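Long-range contacts in AP endonuclease, family 2 (PDB 3NGF), which probably interconverts hydroxypyruvate and tartronate semialdehyde as a manganese-binding isomerase of the hyi family, built on a TIM barrel: residues A[114-119]-A[155-160]; A[41-46]-A[66-71]; A[198-203]-A[233-238]; A[17-22]-A[248-253]. All blocks are in the same frame, centred on the assembly; numbering follows the deposited sequence.

Contact 1. Residues A[114-119]-A[155-160]; sequences SGITEG and RNMPGY
Gly159 O takes two backbone N-H groups of the facing loop, and Tyr160 OH takes a third. Thr117 N gives the firmer bond to Gly159 O, 3.0 Å long. Glu118 N reaches the same Gly159 O from 3.4 Å, and that bond is weak. The CA of Ile116 adds a C-H...O contact to this oxygen. Three consecutive residues, 116 to 118, thus converge on one carbonyl, with one firm bond among them. Further along, Ser114 N points at Tyr160 OH in an almost straight bond of 2.9 Å, with 174° at the hydrogen. CG of Tyr160 stands anti to its backbone N (chi1 -161°). This swings the ring back along the Ser114-Gly115 backbone, where CD1 of Tyr160 lies 3.4 Å from Gly115 O. Tyr160 N is satisfied at home by Met157 O, the closing bond of a type II turn from Met157 to Tyr160. Gly159 holds the positive-phi position of that turn, and its CA faces Glu118 CB at 3.8 Å. Apolar cover comes from Ile116. Its CD1 sits at the edge of the Tyr160 ring, 4.1 Å from CD1 of Tyr160, and also touches Met157 CG. The side chain of Tyr160 is about 6 Å from that of the manganese ligand Glu150. The two loops follow neighbouring strands, 109-111 and 146-149. Beside the bonds above, their backbones pair in one isolated bridge, Ile116 with Tyr160. Such loop pairing at the C-terminal ends of the strands belongs to the active-site rim of a TIM barrel.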
loop_
_atom_site.group_PDB
_atom_site.type_symbol
_atom_site.label_atom_id
_atom_site.label_comp_id
_atom_site.label_asym_id
_atom_site.label_seq_id
_atom_site.Cartn_x
_atom_site.Cartn_y
_atom_site.Cartn_z
ATOM N N SER A 114 5.860 3.464 9.193
ATOM C CA SER A 114 6.535 4.473 10.012
ATOM C C SER A 114 6.535 4.214 11.519
ATOM O O SER A 114 7.447 4.657 12.223
ATOM C CB SER A 114 5.969 5.880 9.731
ATOM O OG SER A 114 6.464 6.404 8.506
ATOM N N GLY A 115 5.495 3.552 12.023
ATOM C CA GLY A 115 5.407 3.222 13.442
ATOM C C GLY A 115 4.384 4.081 14.157
ATOM O O GLY A 115 3.944 5.118 13.640
ATOM N N ILE A 116 4.021 3.628 15.354
ATOM C CA ILE A 116 3.262 4.411 16.322
ATOM C C ILE A 116 4.259 5.340 17.036
ATOM O O ILE A 116 5.145 4.852 17.772
ATOM C CB ILE A 116 2.575 3.496 17.375
ATOM C CG1 ILE A 116 1.671 2.452 16.714
ATOM C CG2 ILE A 116 1.802 4.316 18.419
ATOM C CD1 ILE A 116 0.610 3.030 15.836
ATOM N N THR A 117 4.099 6.649 16.833
ATOM C CA THR A 117 5.023 7.671 17.346
ATOM C C THR A 117 4.418 8.609 18.404
ATOM O O THR A 117 5.075 9.566 18.840
ATOM C CB THR A 117 5.560 8.513 16.192
ATOM O OG1 THR A 117 4.462 9.090 15.465
ATOM C CG2 THR A 117 6.412 7.636 15.269
ATOM N N GLU A 118 3.179 8.340 18.814
ATOM C CA GLU A 118 2.533 9.096 19.884
ATOM C C GLU A 118 3.411 9.047 21.131
ATOM O O GLU A 118 3.898 7.984 21.503
ATOM C CB GLU A 118 1.157 8.503 20.198
ATOM C CG GLU A 118 0.456 9.146 21.397
ATOM C CD GLU A 118 0.101 10.605 21.151
ATOM O OE1 GLU A 118 0.444 11.132 20.070
ATOM O OE2 GLU A 118 -0.525 11.228 22.038
ATOM N N GLY A 119 3.636 10.198 21.755
ATOM C CA GLY A 119 4.488 10.273 22.951
ATOM C C GLY A 119 5.979 10.406 22.653
ATOM O O GLY A 119 6.794 10.552 23.578
ATOM N N ARG A 155 -8.710 6.456 13.612
ATOM C CA ARG A 155 -9.681 5.546 14.154
ATOM C C ARG A 155 -9.165 4.131 14.084
ATOM O O ARG A 155 -9.209 3.384 15.072
ATOM C CB ARG A 155 -11.004 5.668 13.397
ATOM C CG ARG A 155 -12.048 4.692 13.871
ATOM C CD ARG A 155 -13.464 5.137 13.520
ATOM N NE ARG A 155 -13.711 5.259 12.091
ATOM C CZ ARG A 155 -14.085 6.375 11.441
ATOM N NH1 ARG A 155 -14.309 6.327 10.132
ATOM N NH2 ARG A 155 -14.262 7.535 12.073
ATOM N N ASN A 156 -8.659 3.745 12.919
ATOM C CA ASN A 156 -8.098 2.401 12.751
ATOM C C ASN A 156 -6.673 2.237 13.271
ATOM O O ASN A 156 -6.325 1.144 13.681
ATOM C CB ASN A 156 -8.149 1.963 11.284
ATOM C CG ASN A 156 -9.567 1.694 10.807
ATOM O OD1 ASN A 156 -9.987 2.207 9.786
ATOM N ND2 ASN A 156 -10.330 0.914 11.588
ATOM N N MET A 157 -5.858 3.300 13.254
ATOM C CA MET A 157 -4.467 3.232 13.721
ATOM C C MET A 157 -4.122 4.421 14.628
ATOM O O MET A 157 -3.319 5.284 14.263
ATOM C CB MET A 157 -3.506 3.166 12.524
ATOM C CG MET A 157 -2.156 2.474 12.838
ATOM S SD MET A 157 -2.290 0.706 13.239
ATOM C CE MET A 157 -2.512 -0.003 11.597
ATOM N N PRO A 158 -4.741 4.481 15.824
ATOM C CA PRO A 158 -4.460 5.626 16.697
ATOM C C PRO A 158 -2.976 5.716 17.037
ATOM O O PRO A 158 -2.351 4.703 17.321
ATOM C CB PRO A 158 -5.297 5.355 17.961
ATOM C CG PRO A 158 -5.833 3.979 17.830
ATOM C CD PRO A 158 -5.658 3.503 16.428
ATOM N N GLY A 159 -2.429 6.926 16.995
ATOM C CA GLY A 159 -1.033 7.164 17.355
ATOM C C GLY A 159 -0.045 6.933 16.229
ATOM O O GLY A 159 1.154 7.133 16.414
ATOM N N TYR A 160 -0.539 6.543 15.056
ATOM C CA TYR A 160 0.328 6.382 13.888
ATOM C C TYR A 160 0.985 7.706 13.476
ATOM O O TYR A 160 0.379 8.788 13.571
ATOM C CB TYR A 160 -0.435 5.773 12.695
ATOM C CG TYR A 160 0.466 5.183 11.667
ATOM C CD1 TYR A 160 1.212 4.043 11.940
ATOM C CD2 TYR A 160 0.580 5.755 10.390
ATOM C CE1 TYR A 160 2.071 3.495 10.970
ATOM C CE2 TYR A 160 1.445 5.217 9.431
ATOM C CZ TYR A 160 2.176 4.090 9.722
ATOM O OH TYR A 160 3.041 3.557 8.770
#

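Contact 2. Residues A[41-46]-A[66-71]; sequences EFLFPY and LFNMPP
Phe42 and Phe67 both turn CG in over their own main chain (chi1 42° and 60°), and the two side chains run alongside each other in the same direction. CE1 of Phe42 touches CB of Phe67 at 4.0 Å. The contact lies where adjacent parallel strands of the TIM barrel, 39-41 and 63-68, run out into loops. The backbones hold on by Asn68 N to Leu43 O, 2.8 Å long; the bond from Phe42 N to Leu66 O is weak. Prolines and aromatic rings then interlock. Pro71 CG lies over a face of the Phe44 ring, 4.0 Å from its centroid, while Leu43 CB lies against the opposite face. Tyr46 is sandwiched between two prolines. Pro70 CG lies on one face and Pro45 CD on the opposite one. Pro45 CD also packs on CD1 of Phe67 at 3.7 Å. Helix 88-104 backs this cluster, with Tyr101 meeting Tyr46 edge-to-face. At the other end, the carboxylate of Glu41 lies alongside Leu66 and is held by His209, Asn15 and the manganese ligand Gln211. It may thus help to position Gln211 as a second-shell residue. Tyr46 OH lies in the plane of the Phe67 ring at its edge and donates to Asn68 O, at 2.7 Å and 19° out of the carbonyl plane.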
loop_
_atom_site.group_PDB
_atom_site.type_symbol
_atom_site.label_atom_id
_atom_site.label_comp_id
_atom_site.label_asym_id
_atom_site.label_seq_id
_atom_site.Cartn_x
_atom_site.Cartn_y
_atom_site.Cartn_z
ATOM N N GLU A 41 -1.594 -7.645 -4.417
ATOM C CA GLU A 41 -0.804 -7.013 -3.352
ATOM C C GLU A 41 -1.079 -7.770 -2.070
ATOM O O GLU A 41 -2.077 -8.495 -1.975
ATOM C CB GLU A 41 -1.166 -5.543 -3.195
ATOM C CG GLU A 41 -2.611 -5.267 -2.749
ATOM C CD GLU A 41 -2.912 -3.790 -2.598
ATOM O OE1 GLU A 41 -2.292 -2.966 -3.313
ATOM O OE2 GLU A 41 -3.791 -3.453 -1.755
ATOM N N PHE A 42 -0.241 -7.555 -1.059
ATOM C CA PHE A 42 -0.502 -8.078 0.276
ATOM C C PHE A 42 0.443 -7.370 1.227
ATOM O O PHE A 42 1.296 -6.621 0.768
ATOM C CB PHE A 42 -0.366 -9.627 0.373
ATOM C CG PHE A 42 0.810 -10.186 -0.374
ATOM C CD1 PHE A 42 2.099 -9.989 0.099
ATOM C CD2 PHE A 42 0.632 -10.884 -1.550
ATOM C CE1 PHE A 42 3.210 -10.498 -0.606
ATOM C CE2 PHE A 42 1.731 -11.399 -2.243
ATOM C CZ PHE A 42 2.991 -11.218 -1.784
ATOM N N LEU A 43 0.296 -7.554 2.536
ATOM C CA LEU A 43 1.145 -6.814 3.466
ATOM C C LEU A 43 2.544 -7.414 3.558
ATOM O O LEU A 43 3.534 -6.771 3.169
ATOM C CB LEU A 43 0.480 -6.726 4.842
ATOM C CG LEU A 43 -0.595 -5.643 4.861
ATOM C CD1 LEU A 43 -1.815 -6.093 4.139
ATOM C CD2 LEU A 43 -0.927 -5.194 6.295
ATOM N N PHE A 44 2.629 -8.659 4.023
ATOM C CA PHE A 44 3.923 -9.257 4.372
ATOM C C PHE A 44 4.135 -10.641 3.788
ATOM O O PHE A 44 3.379 -11.560 4.087
ATOM C CB PHE A 44 4.103 -9.308 5.904
ATOM C CG PHE A 44 3.748 -8.023 6.610
ATOM C CD1 PHE A 44 4.521 -6.878 6.458
ATOM C CD2 PHE A 44 2.635 -7.953 7.441
ATOM C CE1 PHE A 44 4.203 -5.691 7.119
ATOM C CE2 PHE A 44 2.309 -6.766 8.085
ATOM C CZ PHE A 44 3.096 -5.637 7.929
ATOM N N PRO A 45 5.180 -10.808 2.965
ATOM C CA PRO A 45 5.507 -12.135 2.430
ATOM C C PRO A 45 6.500 -12.939 3.280
ATOM O O PRO A 45 6.854 -14.065 2.905
ATOM C CB PRO A 45 6.168 -11.791 1.111
ATOM C CG PRO A 45 6.867 -10.514 1.399
ATOM C CD PRO A 45 5.993 -9.752 2.343
ATOM N N TYR A 46 6.935 -12.390 4.413
ATOM C CA TYR A 46 8.176 -12.830 5.050
ATOM C C TYR A 46 8.079 -14.185 5.743
ATOM O O TYR A 46 9.123 -14.777 6.052
ATOM C CB TYR A 46 8.729 -11.740 5.995
ATOM C CG TYR A 46 8.869 -10.428 5.256
ATOM C CD1 TYR A 46 9.782 -10.294 4.224
ATOM C CD2 TYR A 46 8.035 -9.359 5.519
ATOM C CE1 TYR A 46 9.889 -9.155 3.508
ATOM C CE2 TYR A 46 8.139 -8.198 4.805
ATOM C CZ TYR A 46 9.050 -8.098 3.780
ATOM O OH TYR A 46 9.165 -6.937 3.038
ATOM N N LEU A 66 2.593 -4.527 -5.025
ATOM C CA LEU A 66 2.964 -3.851 -3.773
ATOM C C LEU A 66 3.105 -4.869 -2.658
ATOM O O LEU A 66 2.374 -5.859 -2.618
ATOM C CB LEU A 66 1.877 -2.823 -3.383
ATOM C CG LEU A 66 2.086 -2.105 -2.025
ATOM C CD1 LEU A 66 3.054 -0.987 -2.216
ATOM C CD2 LEU A 66 0.760 -1.603 -1.433
ATOM N N PHE A 67 4.045 -4.629 -1.749
ATOM C CA PHE A 67 3.986 -5.189 -0.401
ATOM C C PHE A 67 4.780 -4.299 0.563
ATOM O O PHE A 67 5.353 -3.267 0.158
ATOM C CB PHE A 67 4.402 -6.667 -0.327
ATOM C CG PHE A 67 5.816 -6.944 -0.793
ATOM C CD1 PHE A 67 6.873 -6.931 0.131
ATOM C CD2 PHE A 67 6.085 -7.186 -2.135
ATOM C CE1 PHE A 67 8.196 -7.191 -0.281
ATOM C CE2 PHE A 67 7.361 -7.456 -2.560
ATOM C CZ PHE A 67 8.424 -7.459 -1.642
ATOM N N ASN A 68 4.701 -4.621 1.843
ATOM C CA ASN A 68 5.331 -3.781 2.870
ATOM C C ASN A 68 6.680 -4.313 3.280
ATOM O O ASN A 68 6.912 -5.527 3.303
ATOM C CB ASN A 68 4.472 -3.709 4.127
ATOM C CG ASN A 68 3.125 -3.104 3.904
ATOM O OD1 ASN A 68 2.773 -2.717 2.800
ATOM N ND2 ASN A 68 2.332 -3.017 4.990
ATOM N N MET A 69 7.562 -3.403 3.680
ATOM C CA MET A 69 8.789 -3.796 4.358
ATOM C C MET A 69 8.462 -4.408 5.743
ATOM O O MET A 69 7.370 -4.189 6.278
ATOM C CB MET A 69 9.709 -2.581 4.497
ATOM C CG MET A 69 10.054 -1.913 3.169
ATOM S SD MET A 69 11.320 -0.678 3.386
ATOM C CE MET A 69 11.738 -0.283 1.675
ATOM N N PRO A 70 9.400 -5.166 6.333
ATOM C CA PRO A 70 9.122 -5.769 7.649
ATOM C C PRO A 70 8.679 -4.690 8.658
ATOM O O PRO A 70 9.260 -3.591 8.690
ATOM C CB PRO A 70 10.458 -6.395 8.036
ATOM C CG PRO A 70 11.139 -6.676 6.747
ATOM C CD PRO A 70 10.695 -5.609 5.786
ATOM N N PRO A 71 7.655 -4.980 9.463
ATOM C CA PRO A 71 7.071 -3.969 10.357
ATOM C C PRO A 71 7.625 -3.916 11.791
ATOM O O PRO A 71 7.206 -3.058 12.577
ATOM C CB PRO A 71 5.630 -4.422 10.413
ATOM C CG PRO A 71 5.736 -5.881 10.408
ATOM C CD PRO A 71 6.867 -6.220 9.487
#

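Contact 3. Residues A[198-203]-A[233-238]; sequences RLIEKM and SVLESV
Two neighbouring helices of the outer layer of the TIM barrel, 196-202 and 228-237, meet here through aliphatic side chains. Ile200 carries most of the contact. Its CG2 branch is anti to the backbone N and reaches three residues of 233-238. It meets Val234 CG1 at 3.9 Å, Val238 CG2 at 4.1 Å and Leu235 CD2 at 4.2 Å. The CD1 tip of Ile200 also comes to 4.1 Å from Val234 CG1, so this one methyl of Val234 touches both branches of the isoleucine. The Ile200 and Val238 side chains run across each other at about a right angle. Val238 uses its other methyl as well. CG1 of Val238 rests on CG of Glu201 at 4.1 Å, against the aliphatic part of that side chain. The carboxylate of Glu201 is turned along its own helix. There OE1 of Glu201 forms a salt bridge 3.0 Å long with NH1 of Arg198, which approaches from the syn side and somewhat out of the carboxylate plane. In the other segment, Ser237 OG finds its partner within its own helix. It donates to Val234 O at 2.7 Å, and this carbonyl also accepts from Val238 N. No hydrogen bond joins the two segments, and they bury a modest 215 Å² between them. Beneath them, Ile200 and Leu235 both rest on Phe207 of strand 207-212, and Ile200 also touches Leu184 of strand 180-185. The side chain of Leu235 is about 14 Å from the manganese ion. Helices packed on each other and on the strands below make up the outer shell of a beta/alpha barrel.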
loop_
_atom_site.group_PDB
_atom_site.type_symbol
_atom_site.label_atom_id
_atom_site.label_comp_id
_atom_site.label_asym_id
_atom_site.label_seq_id
_atom_site.Cartn_x
_atom_site.Cartn_y
_atom_site.Cartn_z
ATOM N N ARG A 198 -10.430 17.175 -5.606
ATOM C CA ARG A 198 -9.456 18.265 -5.573
ATOM C C ARG A 198 -8.149 17.850 -4.913
ATOM O O ARG A 198 -7.069 18.311 -5.316
ATOM C CB ARG A 198 -10.093 19.502 -4.912
ATOM C CG ARG A 198 -11.236 20.074 -5.740
ATOM C CD ARG A 198 -10.774 20.692 -7.051
ATOM N NE ARG A 198 -11.902 21.357 -7.703
ATOM C CZ ARG A 198 -12.574 20.904 -8.754
ATOM N NH1 ARG A 198 -12.218 19.788 -9.382
ATOM N NH2 ARG A 198 -13.610 21.605 -9.202
ATOM N N LEU A 199 -8.218 16.898 -3.977
ATOM C CA LEU A 199 -7.014 16.367 -3.360
ATOM C C LEU A 199 -6.168 15.585 -4.387
ATOM O O LEU A 199 -4.951 15.791 -4.489
ATOM C CB LEU A 199 -7.374 15.430 -2.228
ATOM C CG LEU A 199 -6.263 14.846 -1.379
ATOM C CD1 LEU A 199 -5.458 15.947 -0.700
ATOM C CD2 LEU A 199 -6.843 13.839 -0.314
ATOM N N ILE A 200 -6.832 14.690 -5.124
ATOM C CA ILE A 200 -6.186 13.898 -6.188
ATOM C C ILE A 200 -5.526 14.805 -7.191
ATOM O O ILE A 200 -4.366 14.570 -7.585
ATOM C CB ILE A 200 -7.182 12.933 -6.907
ATOM C CG1 ILE A 200 -7.624 11.830 -5.932
ATOM C CG2 ILE A 200 -6.540 12.343 -8.170
ATOM C CD1 ILE A 200 -8.785 10.932 -6.430
ATOM N N GLU A 201 -6.240 15.864 -7.560
ATOM C CA GLU A 201 -5.734 16.861 -8.487
ATOM C C GLU A 201 -4.506 17.613 -7.954
ATOM O O GLU A 201 -3.524 17.822 -8.716
ATOM C CB GLU A 201 -6.869 17.807 -8.901
ATOM C CG GLU A 201 -7.868 17.099 -9.846
ATOM C CD GLU A 201 -9.138 17.868 -10.096
ATOM O OE1 GLU A 201 -9.389 18.853 -9.395
ATOM O OE2 GLU A 201 -9.892 17.484 -11.019
ATOM N N LYS A 202 -4.526 17.968 -6.666
ATOM C CA LYS A 202 -3.373 18.616 -6.019
ATOM C C LYS A 202 -2.188 17.650 -5.931
ATOM O O LYS A 202 -1.032 18.062 -6.056
ATOM C CB LYS A 202 -3.708 19.079 -4.592
ATOM C CG LYS A 202 -4.735 20.163 -4.457
ATOM C CD LYS A 202 -5.416 20.100 -3.046
ATOM C CE LYS A 202 -6.152 21.372 -2.696
ATOM N NZ LYS A 202 -6.741 21.350 -1.308
ATOM N N MET A 203 -2.478 16.363 -5.724
ATOM C CA MET A 203 -1.438 15.353 -5.503
ATOM C C MET A 203 -0.932 14.743 -6.805
ATOM O O MET A 203 -0.119 13.822 -6.779
ATOM C CB MET A 203 -1.958 14.239 -4.595
ATOM C CG MET A 203 -2.189 14.652 -3.124
ATOM S SD MET A 203 -2.929 13.354 -2.121
ATOM C CE MET A 203 -1.511 12.214 -1.993
ATOM N N SER A 233 -12.846 7.709 -12.582
ATOM C CA SER A 233 -12.807 8.593 -13.748
ATOM C C SER A 233 -11.860 9.762 -13.471
ATOM O O SER A 233 -11.175 10.232 -14.392
ATOM C CB SER A 233 -14.213 9.073 -14.168
ATOM O OG SER A 233 -14.701 10.088 -13.306
ATOM N N VAL A 234 -11.755 10.154 -12.199
ATOM C CA VAL A 234 -10.832 11.223 -11.787
ATOM C C VAL A 234 -9.385 10.737 -11.969
ATOM O O VAL A 234 -8.544 11.465 -12.518
ATOM C CB VAL A 234 -11.082 11.687 -10.324
ATOM C CG1 VAL A 234 -10.061 12.729 -9.878
ATOM C CG2 VAL A 234 -12.540 12.258 -10.152
ATOM N N LEU A 235 -9.105 9.513 -11.520
ATOM C CA LEU A 235 -7.759 8.951 -11.631
ATOM C C LEU A 235 -7.336 8.943 -13.089
ATOM O O LEU A 235 -6.178 9.279 -13.423
ATOM C CB LEU A 235 -7.711 7.537 -11.048
ATOM C CG LEU A 235 -7.821 7.498 -9.521
ATOM C CD1 LEU A 235 -7.939 6.067 -8.992
ATOM C CD2 LEU A 235 -6.613 8.214 -8.861
ATOM N N GLU A 236 -8.265 8.560 -13.959
ATOM C CA GLU A 236 -7.984 8.501 -15.411
ATOM C C GLU A 236 -7.724 9.877 -15.998
ATOM O O GLU A 236 -6.793 10.045 -16.810
ATOM C CB GLU A 236 -9.133 7.827 -16.159
ATOM C CG GLU A 236 -9.216 6.326 -15.931
ATOM C CD GLU A 236 -8.018 5.561 -16.493
ATOM O OE1 GLU A 236 -7.628 5.806 -17.660
ATOM O OE2 GLU A 236 -7.470 4.713 -15.750
ATOM N N SER A 237 -8.528 10.848 -15.562
ATOM C CA SER A 237 -8.438 12.251 -15.996
ATOM C C SER A 237 -7.093 12.888 -15.670
ATOM O O SER A 237 -6.557 13.634 -16.497
ATOM C CB SER A 237 -9.601 13.115 -15.421
ATOM O OG SER A 237 -9.325 13.577 -14.084
ATOM N N VAL A 238 -6.522 12.561 -14.500
ATOM C CA VAL A 238 -5.222 13.106 -14.129
ATOM C C VAL A 238 -4.048 12.331 -14.737
ATOM O O VAL A 238 -2.906 12.728 -14.566
ATOM C CB VAL A 238 -5.041 13.209 -12.595
ATOM C CG1 VAL A 238 -6.159 14.094 -11.992
ATOM C CG2 VAL A 238 -5.012 11.827 -11.940
#

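Contact 4. Residues A[17-22]-A[248-253]; sequences STMFNE and YNPRGK
Thr18 reaches across to Tyr248 with its hydroxyl flanked by its own N and C atoms (chi1 68°). From there OG1 of Thr18 donates to Tyr248 O at 2.8 Å. It comes from above the carbonyl plane, 47° out of it. A water ties the same residue to Asn249, giving hydrogen bonds to both Thr18 O and Asn249 OD1. Thr18 O also lies 3.3 Å from CD of Pro250. Met19 is extended through chi2, which carries SD over a face of the Tyr248 ring, 4.3 Å from its centroid, in a Met-aromatic contact. A bend at chi3 (61°) then turns the terminal CE of Met19 to the phenol end, where it meets OH of Tyr248 at 3.5 Å; that hydroxyl is hydrogen-bonded to Trp260. Further out, the Glu22 chain is bent so that its OE2 comes to 3.3 Å from CA of Lys253. Its OE1 is hydrogen-bonded to Thr254. The lysine amine stays away from this carboxylate, with NZ of Lys253 5.5 Å from OE1 of Glu22. Thr18 is close to the metal site: its side chain is about 4 Å from that of the manganese ligand Glu247. The two loops follow the first and last barrel strands, 11-15 and 243-246, which are neighbours in the closed sheet. Loop 17-22 leads on into helix 25-34, on which Phe20 packs.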
loop_
_atom_site.group_PDB
_atom_site.type_symbol
_atom_site.label_atom_id
_atom_site.label_comp_id
_atom_site.label_asym_id
_atom_site.label_seq_id
_atom_site.Cartn_x
_atom_site.Cartn_y
_atom_site.Cartn_z
ATOM N N SER A 17 -4.160 -10.265 1.506
ATOM C CA SER A 17 -4.192 -10.261 2.955
ATOM C C SER A 17 -5.643 -10.087 3.418
ATOM O O SER A 17 -6.048 -10.704 4.405
ATOM C CB SER A 17 -3.304 -9.139 3.546
ATOM O OG SER A 17 -1.914 -9.359 3.241
ATOM N N THR A 18 -6.415 -9.266 2.706
ATOM C CA THR A 18 -7.816 -8.972 3.119
ATOM C C THR A 18 -8.895 -9.718 2.316
ATOM O O THR A 18 -10.006 -9.950 2.831
ATOM C CB THR A 18 -8.116 -7.461 3.091
ATOM O OG1 THR A 18 -8.119 -6.966 1.747
ATOM C CG2 THR A 18 -7.115 -6.656 3.989
ATOM N N MET A 19 -8.582 -10.074 1.072
ATOM C CA MET A 19 -9.518 -10.805 0.193
ATOM C C MET A 19 -9.159 -12.262 0.091
ATOM O O MET A 19 -8.014 -12.646 0.325
ATOM C CB MET A 19 -9.559 -10.214 -1.219
ATOM C CG MET A 19 -9.973 -8.745 -1.286
ATOM S SD MET A 19 -9.862 -8.003 -2.903
ATOM C CE MET A 19 -11.017 -9.037 -3.842
ATOM N N PHE A 20 -10.150 -13.066 -0.307
ATOM C CA PHE A 20 -9.985 -14.500 -0.500
ATOM C C PHE A 20 -9.546 -15.255 0.766
ATOM O O PHE A 20 -8.936 -16.330 0.676
ATOM C CB PHE A 20 -9.019 -14.766 -1.666
ATOM C CG PHE A 20 -9.499 -14.219 -2.964
ATOM C CD1 PHE A 20 -10.526 -14.831 -3.645
ATOM C CD2 PHE A 20 -8.938 -13.069 -3.497
ATOM C CE1 PHE A 20 -10.979 -14.325 -4.837
ATOM C CE2 PHE A 20 -9.370 -12.560 -4.683
ATOM C CZ PHE A 20 -10.403 -13.193 -5.369
ATOM N N ASN A 21 -9.935 -14.742 1.943
ATOM C CA ASN A 21 -9.548 -15.361 3.216
ATOM C C ASN A 21 -10.339 -16.638 3.509
ATOM O O ASN A 21 -10.142 -17.293 4.544
ATOM C CB ASN A 21 -9.691 -14.383 4.384
ATOM C CG ASN A 21 -8.581 -13.365 4.459
ATOM O OD1 ASN A 21 -7.899 -13.023 3.461
ATOM N ND2 ASN A 21 -8.385 -12.849 5.674
ATOM N N GLU A 22 -11.220 -17.007 2.585
ATOM C CA GLU A 22 -11.912 -18.290 2.635
ATOM C C GLU A 22 -10.931 -19.448 2.462
ATOM O O GLU A 22 -11.242 -20.585 2.843
ATOM C CB GLU A 22 -12.993 -18.368 1.553
ATOM C CG GLU A 22 -14.188 -17.423 1.756
ATOM C CD GLU A 22 -13.998 -15.963 1.243
ATOM O OE1 GLU A 22 -13.055 -15.637 0.515
ATOM O OE2 GLU A 22 -14.848 -15.120 1.576
ATOM N N TYR A 248 -9.912 -4.198 0.928
ATOM C CA TYR A 248 -11.168 -4.168 1.629
ATOM C C TYR A 248 -11.457 -5.538 2.197
ATOM O O TYR A 248 -10.916 -6.566 1.749
ATOM C CB TYR A 248 -12.302 -3.679 0.713
ATOM C CG TYR A 248 -12.696 -4.574 -0.468
ATOM C CD1 TYR A 248 -13.371 -5.772 -0.274
ATOM C CD2 TYR A 248 -12.384 -4.210 -1.775
ATOM C CE1 TYR A 248 -13.758 -6.574 -1.349
ATOM C CE2 TYR A 248 -12.766 -5.015 -2.867
ATOM C CZ TYR A 248 -13.464 -6.187 -2.643
ATOM O OH TYR A 248 -13.867 -6.959 -3.716
ATOM N N ASN A 249 -12.324 -5.534 3.188
ATOM C CA ASN A 249 -12.809 -6.769 3.805
ATOM C C ASN A 249 -14.137 -7.134 3.177
ATOM O O ASN A 249 -15.121 -6.417 3.350
ATOM C CB ASN A 249 -12.979 -6.567 5.298
ATOM C CG ASN A 249 -11.729 -6.056 5.955
ATOM O OD1 ASN A 249 -10.622 -6.610 5.755
ATOM N ND2 ASN A 249 -11.882 -5.024 6.786
ATOM N N PRO A 250 -14.184 -8.249 2.440
ATOM C CA PRO A 250 -15.452 -8.527 1.745
ATOM C C PRO A 250 -16.630 -8.634 2.715
ATOM O O PRO A 250 -16.470 -9.172 3.823
ATOM C CB PRO A 250 -15.165 -9.858 1.042
ATOM C CG PRO A 250 -13.650 -9.868 0.841
ATOM C CD PRO A 250 -13.125 -9.230 2.090
ATOM N N ARG A 251 -17.796 -8.121 2.318
ATOM C CA ARG A 251 -19.030 -8.278 3.115
ATOM C C ARG A 251 -19.294 -9.727 3.494
ATOM O O ARG A 251 -19.618 -10.040 4.644
ATOM C CB ARG A 251 -20.241 -7.778 2.325
ATOM C CG ARG A 251 -20.476 -6.292 2.363
ATOM C CD ARG A 251 -21.770 -5.956 1.616
ATOM N NE ARG A 251 -21.650 -6.287 0.197
ATOM C CZ ARG A 251 -21.202 -5.469 -0.755
ATOM N NH1 ARG A 251 -20.854 -4.218 -0.476
ATOM N NH2 ARG A 251 -21.104 -5.902 -2.011
ATOM N N GLY A 252 -19.201 -10.604 2.505
ATOM C CA GLY A 252 -19.414 -12.024 2.710
ATOM C C GLY A 252 -18.333 -12.803 1.995
ATOM O O GLY A 252 -17.148 -12.543 2.186
ATOM N N LYS A 253 -18.748 -13.765 1.176
ATOM C CA LYS A 253 -17.809 -14.532 0.358
ATOM C C LYS A 253 -17.154 -13.592 -0.648
ATOM O O LYS A 253 -17.845 -12.817 -1.295
ATOM C CB LYS A 253 -18.545 -15.640 -0.388
ATOM C CG LYS A 253 -17.656 -16.489 -1.289
ATOM C CD LYS A 253 -18.473 -17.598 -1.957
ATOM C CE LYS A 253 -17.597 -18.513 -2.795
ATOM N NZ LYS A 253 -16.525 -19.108 -1.951
HETATM O O HOH W 1 -10.734 -9.471 5.400
#

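Contacts 1, 2 and 4 each join loops or strand ends that follow neighbouring barrel strands, near the manganese site. Contact 3 instead joins two outer helices. Contacts 2 and 3 are buried; contacts 1 and 4 are partly buried and have exposed residues. Chemistry follows place. Contact 1 rests mainly on backbone donors, contact 2 on aromatic rings and prolines, contact 3 on aliphatic carbons with no hydrogen bond across, and contact 4 on a hydroxyl, a water and a sulfur. Contacts 2 and 4 touch, through a probable hydrogen bond from Leu43 N to Ser17 OG. Contact 4 pairs the first and last strands' loops, so its span encloses the other three.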